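Local coordinates for glucose-resistance amylase regulator (Weissella paramesenteroides ATCC 33313, PDB 4RK6), which probably regulates transcription as a DNA-binding repressor of the LacI family and binds glucose in its sugar-binding core, at residues A[69-74]-A[250-255]; A[104-109]-A[268-273]. All coordinates share one frame; numbering follows the deposited sequence. Where two conformers were deposited one is given.

In the fold
Contacts 1 and 2 both lie on the lobe with the chain's first strands, in the periplasmic-binding-protein-like core. Segment 268-273 continues beyond it towards strand 238-241. Contact 1 is a buried sheet-to-helix packing: strand 69-72 against helix 244-257. Contact 2 lies within the sheet, pairing strand 104-108 with strand 267-275, and is only partly buried. Helix 244-257 and strand 267-275 follow each other in the chain, and the helix covers side chains of both contacts. Leu254 meets Ser104 and Ile268, and Ala251 packs on Val106. Contact 1 is held by aromatic and apolar groups. Contact 2 adds backbone hydrogen bonds and two waters, and it runs closer to the bound glucose.

Contact 1 (A[69-74]-A[250-255]); sequences AVFMLS and IAMQLF
The methyl of Ala69 sits squarely over one face of the Phe255 ring. This is a CH-pi contact: CB of Ala69 is 3.6 Å from the Phe255 ring centroid and 10° off the ring normal. It joins the sheet to a helix in the alpha/beta sandwich of a LacI-family sugar-binding core. Strand 69-72 runs roughly antiparallel to helix segment 250-255, with the axes 10.1 Å apart. Phe255 has CG anti to its backbone N (chi1 167°), which carries the ring to the end of the strand where Ala69 lies. Two residues on, Phe71 points the same way and reaches the preceding helical turn. Its CE1 is 3.9 Å from Ala251 CB. That same atom also comes within 3.5 Å of the backbone O of Ala251, which accepts the helix bond from Phe255 N. The Phe71 ring therefore packs on helix backbone as well as on side chains. Leu32, Ile93 and Leu95 also touch Phe71, which is buried. Met252 is a selenomethionine. Its chain bends at chi2 (58°) and crosses Phe71 at about a right angle. The Met-aromatic contact is oblique, with SE of Met252 4.8 Å from the Phe71 ring centroid. Beyond the selenium, Met252 CE lies at the edge of the Phe255 ring, in its plane.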
loop_
_atom_site.group_PDB
_atom_site.type_symbol
_atom_site.label_atom_id
_atom_site.label_comp_id
_atom_site.label_asym_id
_atom_site.label_seq_id
_atom_site.Cartn_x
_atom_site.Cartn_y
_atom_site.Cartn_z
ATOM N N ALA A 69 12.651 -1.196 22.737
ATOM C CA ALA A 69 11.367 -1.862 22.575
ATOM C C ALA A 69 11.256 -2.356 21.174
ATOM O O ALA A 69 11.846 -1.778 20.267
ATOM C CB ALA A 69 10.214 -0.921 22.879
ATOM N N VAL A 70 10.468 -3.413 20.997
ATOM C CA VAL A 70 10.199 -3.974 19.685
ATOM C C VAL A 70 8.719 -4.157 19.601
ATOM O O VAL A 70 8.124 -4.785 20.460
ATOM C CB VAL A 70 10.900 -5.328 19.475
ATOM C CG1 VAL A 70 10.475 -5.950 18.147
ATOM C CG2 VAL A 70 12.406 -5.148 19.543
ATOM N N PHE A 71 8.129 -3.595 18.558
ATOM C CA PHE A 71 6.732 -3.699 18.297
ATOM C C PHE A 71 6.514 -4.747 17.234
ATOM O O PHE A 71 7.107 -4.667 16.167
ATOM C CB PHE A 71 6.185 -2.346 17.869
ATOM C CG PHE A 71 6.301 -1.325 18.962
ATOM C CD1 PHE A 71 5.456 -1.396 20.063
ATOM C CD2 PHE A 71 7.317 -0.396 18.966
ATOM C CE1 PHE A 71 5.584 -0.504 21.114
ATOM C CE2 PHE A 71 7.444 0.502 20.009
ATOM C CZ PHE A 71 6.580 0.443 21.086
HETATM N N MSE A 72 5.665 -5.723 17.539
HETATM C CA MSE A 72 5.377 -6.836 16.628
HETATM C C MSE A 72 4.016 -6.673 16.003
HETATM O O MSE A 72 3.033 -6.529 16.710
HETATM C CB MSE A 72 5.379 -8.129 17.441
HETATM C CG MSE A 72 6.651 -8.247 18.257
HETATM SE SE MSE A 72 8.146 -8.743 17.072
HETATM C CE MSE A 72 9.459 -9.147 18.477
ATOM N N LEU A 73 3.937 -6.718 14.669
ATOM C CA LEU A 73 2.649 -6.596 13.964
ATOM C C LEU A 73 2.108 -7.942 13.475
ATOM O O LEU A 73 0.903 -8.088 13.304
ATOM C CB LEU A 73 2.783 -5.681 12.756
ATOM C CG LEU A 73 3.462 -4.325 12.891
ATOM C CD1 LEU A 73 2.944 -3.396 11.803
ATOM C CD2 LEU A 73 3.257 -3.697 14.256
ATOM N N SER A 74 3.005 -8.899 13.239
ATOM C CA SER A 74 2.638 -10.203 12.681
ATOM C C SER A 74 1.946 -11.070 13.728
ATOM O O SER A 74 1.972 -10.765 14.927
ATOM C CB SER A 74 3.879 -10.945 12.155
ATOM O OG SER A 74 4.690 -10.132 11.322
ATOM N N ILE A 250 -0.834 4.258 21.005
ATOM C CA ILE A 250 -1.076 3.672 22.327
ATOM C C ILE A 250 -0.020 2.616 22.657
ATOM O O ILE A 250 0.460 2.543 23.799
ATOM C CB ILE A 250 -2.516 3.149 22.423
ATOM C CG1 ILE A 250 -3.510 4.330 22.335
ATOM C CG2 ILE A 250 -2.773 2.360 23.698
ATOM C CD1 ILE A 250 -3.424 5.350 23.455
ATOM N N ALA A 251 0.382 1.816 21.676
ATOM C CA ALA A 251 1.490 0.876 21.911
ATOM C C ALA A 251 2.779 1.607 22.350
ATOM O O ALA A 251 3.450 1.214 23.303
ATOM C CB ALA A 251 1.758 0.026 20.676
HETATM N N MSE A 252 3.110 2.700 21.680
HETATM C CA MSE A 252 4.301 3.457 22.041
HETATM C C MSE A 252 4.095 4.096 23.397
HETATM O O MSE A 252 5.009 4.100 24.238
HETATM C CB MSE A 252 4.642 4.479 20.951
HETATM C CG MSE A 252 5.950 5.213 21.216
HETATM SE SE MSE A 252 7.524 4.071 21.378
HETATM C CE MSE A 252 8.799 5.391 22.112
ATOM N N GLN A 253 2.900 4.598 23.654
ATOM C CA GLN A 253 2.630 5.223 24.966
ATOM C C GLN A 253 2.735 4.228 26.119
ATOM O O GLN A 253 3.193 4.564 27.214
ATOM C CB GLN A 253 1.252 5.883 25.004
ATOM C CG GLN A 253 1.152 6.916 26.112
ATOM C CD GLN A 253 2.132 8.043 25.899
ATOM O OE1 GLN A 253 2.254 8.580 24.783
ATOM N NE2 GLN A 253 2.850 8.415 26.952
ATOM N N LEU A 254 2.264 3.011 25.886
ATOM C CA LEU A 254 2.399 1.948 26.861
ATOM C C LEU A 254 3.867 1.738 27.223
ATOM O O LEU A 254 4.219 1.648 28.412
ATOM C CB LEU A 254 1.767 0.665 26.323
ATOM C CG LEU A 254 1.583 -0.502 27.279
ATOM C CD1 LEU A 254 0.631 -0.099 28.390
ATOM C CD2 LEU A 254 1.032 -1.693 26.508
ATOM N N PHE A 255 4.735 1.720 26.215
ATOM C CA PHE A 255 6.163 1.552 26.459
ATOM C C PHE A 255 6.716 2.739 27.235
ATOM O O PHE A 255 7.452 2.567 28.237
ATOM C CB PHE A 255 6.935 1.349 25.144
ATOM C CG PHE A 255 8.427 1.479 25.292
ATOM C CD1 PHE A 255 9.144 0.558 26.041
ATOM C CD2 PHE A 255 9.112 2.523 24.701
ATOM C CE1 PHE A 255 10.514 0.678 26.213
ATOM C CE2 PHE A 255 10.488 2.643 24.848
ATOM C CZ PHE A 255 11.194 1.726 25.602
#

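Contact 2 (A[104-109]-A[268-273]); sequences SAVTSN and IYIPTE
Thr107 and Tyr269 lie side by side and point the same way, on neighbouring parallel strands. The pairing of 104-108 with 267-275 belongs to the parallel sheet of one lobe of the periplasmic-binding-protein-like fold. Ile268 N donates to Ala105 O (2.9 Å), Thr107 N to Ile268 O, and Ile270 N to Thr107 O (2.8 Å).

Val106, Ile268 and Ile270 share one face of the sheet, and Ser108 points to the same side. Val106 CG1 touches Ile270 CG1 at 3.6 Å, and the two side chains meet at a slant. Helix 244-257 packs on Ile268 and Ile270 and on Val106. The opposite face carries Thr107 and Tyr269. Thr107 OG1 is anti to the backbone N (chi1 -177°) and beside the carbonyl carbon, from where it donates to Ser108 O. CG2 is thereby placed between N and the carbonyl carbon, and it rests 3.8 Å from Tyr269 CE1.

Asn109 reaches over the same ring. Its CG is anti to the backbone N (chi1 -172°), which helps carry the amide there. ND2 stands 3.4 Å above the plane of the Tyr269 ring, over the centre, with amide and ring planes 50° apart. The other end of the amide, OD1, caps Glu112 N at the start of helix 110-123, which would help fix how the amide is turned.

Ser108 OG bonds to Gln242, a residue of the glucose pocket, and packs against Thr272 CG2. Water 1 connects Ser108 OG to Pro271 O. Water 2 extends the pairing past the last direct bond: it accepts from Asn109 N and donates to Ile270 O at 2.6 Å.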
loop_
_atom_site.group_PDB
_atom_site.type_symbol
_atom_site.label_atom_id
_atom_site.label_comp_id
_atom_site.label_asym_id
_atom_site.label_seq_id
_atom_site.Cartn_x
_atom_site.Cartn_y
_atom_site.Cartn_z
ATOM N N SER A 104 2.379 -7.371 26.597
ATOM C CA SER A 104 1.190 -6.548 26.405
ATOM C C SER A 104 0.830 -6.453 24.923
ATOM O O SER A 104 1.649 -6.700 24.045
ATOM C CB SER A 104 1.389 -5.142 26.970
ATOM O OG SER A 104 1.530 -5.186 28.380
ATOM N N ALA A 105 -0.414 -6.089 24.665
ATOM C CA ALA A 105 -0.909 -6.024 23.289
ATOM C C ALA A 105 -1.836 -4.854 23.167
ATOM O O ALA A 105 -2.587 -4.578 24.078
ATOM C CB ALA A 105 -1.651 -7.291 22.915
ATOM N N VAL A 106 -1.826 -4.224 22.002
ATOM C CA VAL A 106 -2.816 -3.201 21.692
ATOM C C VAL A 106 -3.500 -3.611 20.391
ATOM O O VAL A 106 -2.810 -3.898 19.385
ATOM C CB VAL A 106 -2.164 -1.819 21.502
ATOM C CG1 VAL A 106 -3.257 -0.782 21.258
ATOM C CG2 VAL A 106 -1.320 -1.454 22.723
ATOM N N THR A 107 -4.826 -3.647 20.423
ATOM C CA THR A 107 -5.596 -4.249 19.336
ATOM C C THR A 107 -7.027 -3.757 19.328
ATOM O O THR A 107 -7.575 -3.330 20.363
ATOM C CB THR A 107 -5.554 -5.805 19.444
ATOM O OG1 THR A 107 -6.239 -6.417 18.339
ATOM C CG2 THR A 107 -6.204 -6.289 20.744
ATOM N N SER A 108 -7.661 -3.817 18.159
ATOM C CA SER A 108 -9.111 -3.759 18.107
ATOM C C SER A 108 -9.623 -5.040 18.746
ATOM O O SER A 108 -8.963 -6.087 18.664
ATOM C CB SER A 108 -9.603 -3.652 16.649
ATOM O OG SER A 108 -9.086 -2.475 16.008
ATOM N N ASN A 109 -10.810 -4.982 19.333
ATOM C CA ASN A 109 -11.418 -6.164 19.902
ATOM C C ASN A 109 -12.059 -7.030 18.827
ATOM O O ASN A 109 -13.083 -6.667 18.261
ATOM C CB ASN A 109 -12.451 -5.793 20.964
ATOM C CG ASN A 109 -12.980 -7.000 21.729
ATOM O OD1 ASN A 109 -13.657 -7.878 21.192
ATOM N ND2 ASN A 109 -12.703 -7.020 23.031
ATOM N N ILE A 268 -4.921 -3.806 25.687
ATOM C CA ILE A 268 -5.680 -2.558 25.540
ATOM C C ILE A 268 -6.450 -2.649 24.224
ATOM O O ILE A 268 -5.848 -2.889 23.179
ATOM C CB ILE A 268 -4.762 -1.348 25.552
ATOM C CG1 ILE A 268 -4.052 -1.257 26.917
ATOM C CG2 ILE A 268 -5.562 -0.079 25.298
ATOM C CD1 ILE A 268 -2.863 -0.331 26.911
ATOM N N TYR A 269 -7.770 -2.498 24.316
ATOM C CA TYR A 269 -8.644 -2.557 23.154
ATOM C C TYR A 269 -8.908 -1.152 22.666
ATOM O O TYR A 269 -9.254 -0.261 23.460
ATOM C CB TYR A 269 -9.953 -3.285 23.469
ATOM C CG TYR A 269 -9.776 -4.753 23.754
ATOM C CD1 TYR A 269 -9.323 -5.616 22.770
ATOM C CD2 TYR A 269 -10.031 -5.277 25.023
ATOM C CE1 TYR A 269 -9.136 -6.958 23.025
ATOM C CE2 TYR A 269 -9.857 -6.619 25.287
ATOM C CZ TYR A 269 -9.410 -7.452 24.285
ATOM O OH TYR A 269 -9.225 -8.780 24.533
ATOM N N ILE A 270 -8.729 -0.963 21.361
ATOM C CA ILE A 270 -8.971 0.302 20.707
ATOM C C ILE A 270 -10.328 0.199 19.989
ATOM O O ILE A 270 -10.585 -0.761 19.250
ATOM C CB ILE A 270 -7.819 0.638 19.734
ATOM C CG1 ILE A 270 -6.465 0.587 20.458
ATOM C CG2 ILE A 270 -8.054 1.984 19.041
ATOM C CD1 ILE A 270 -6.294 1.558 21.615
ATOM N N PRO A 271 -11.223 1.168 20.235
ATOM C CA PRO A 271 -12.556 1.119 19.634
ATOM C C PRO A 271 -12.532 1.130 18.113
ATOM O O PRO A 271 -11.609 1.675 17.520
ATOM C CB PRO A 271 -13.216 2.432 20.103
ATOM C CG PRO A 271 -12.320 3.018 21.132
ATOM C CD PRO A 271 -10.952 2.485 20.862
ATOM N N THR A 272 -13.568 0.540 17.536
ATOM C CA THR A 272 -13.799 0.580 16.090
ATOM C C THR A 272 -15.201 1.100 15.838
ATOM O O THR A 272 -15.981 1.357 16.761
ATOM C CB THR A 272 -13.670 -0.813 15.438
ATOM O OG1 THR A 272 -14.719 -1.675 15.884
ATOM C CG2 THR A 272 -12.345 -1.415 15.754
ATOM N N GLU A 273 -15.541 1.225 14.572
ATOM C CA GLU A 273 -16.855 1.701 14.210
ATOM C C GLU A 273 -17.197 1.139 12.838
ATOM O O GLU A 273 -16.304 0.954 12.001
ATOM C CB GLU A 273 -16.844 3.215 14.146
ATOM C CG GLU A 273 -15.797 3.788 13.190
ATOM C CD GLU A 273 -15.520 5.269 13.434
ATOM O OE1 GLU A 273 -15.877 5.784 14.530
ATOM O OE2 GLU A 273 -14.958 5.916 12.515
HETATM O O HOH W 1 -9.332 0.268 16.264
HETATM O O HOH W 2 -12.418 -2.629 19.625
#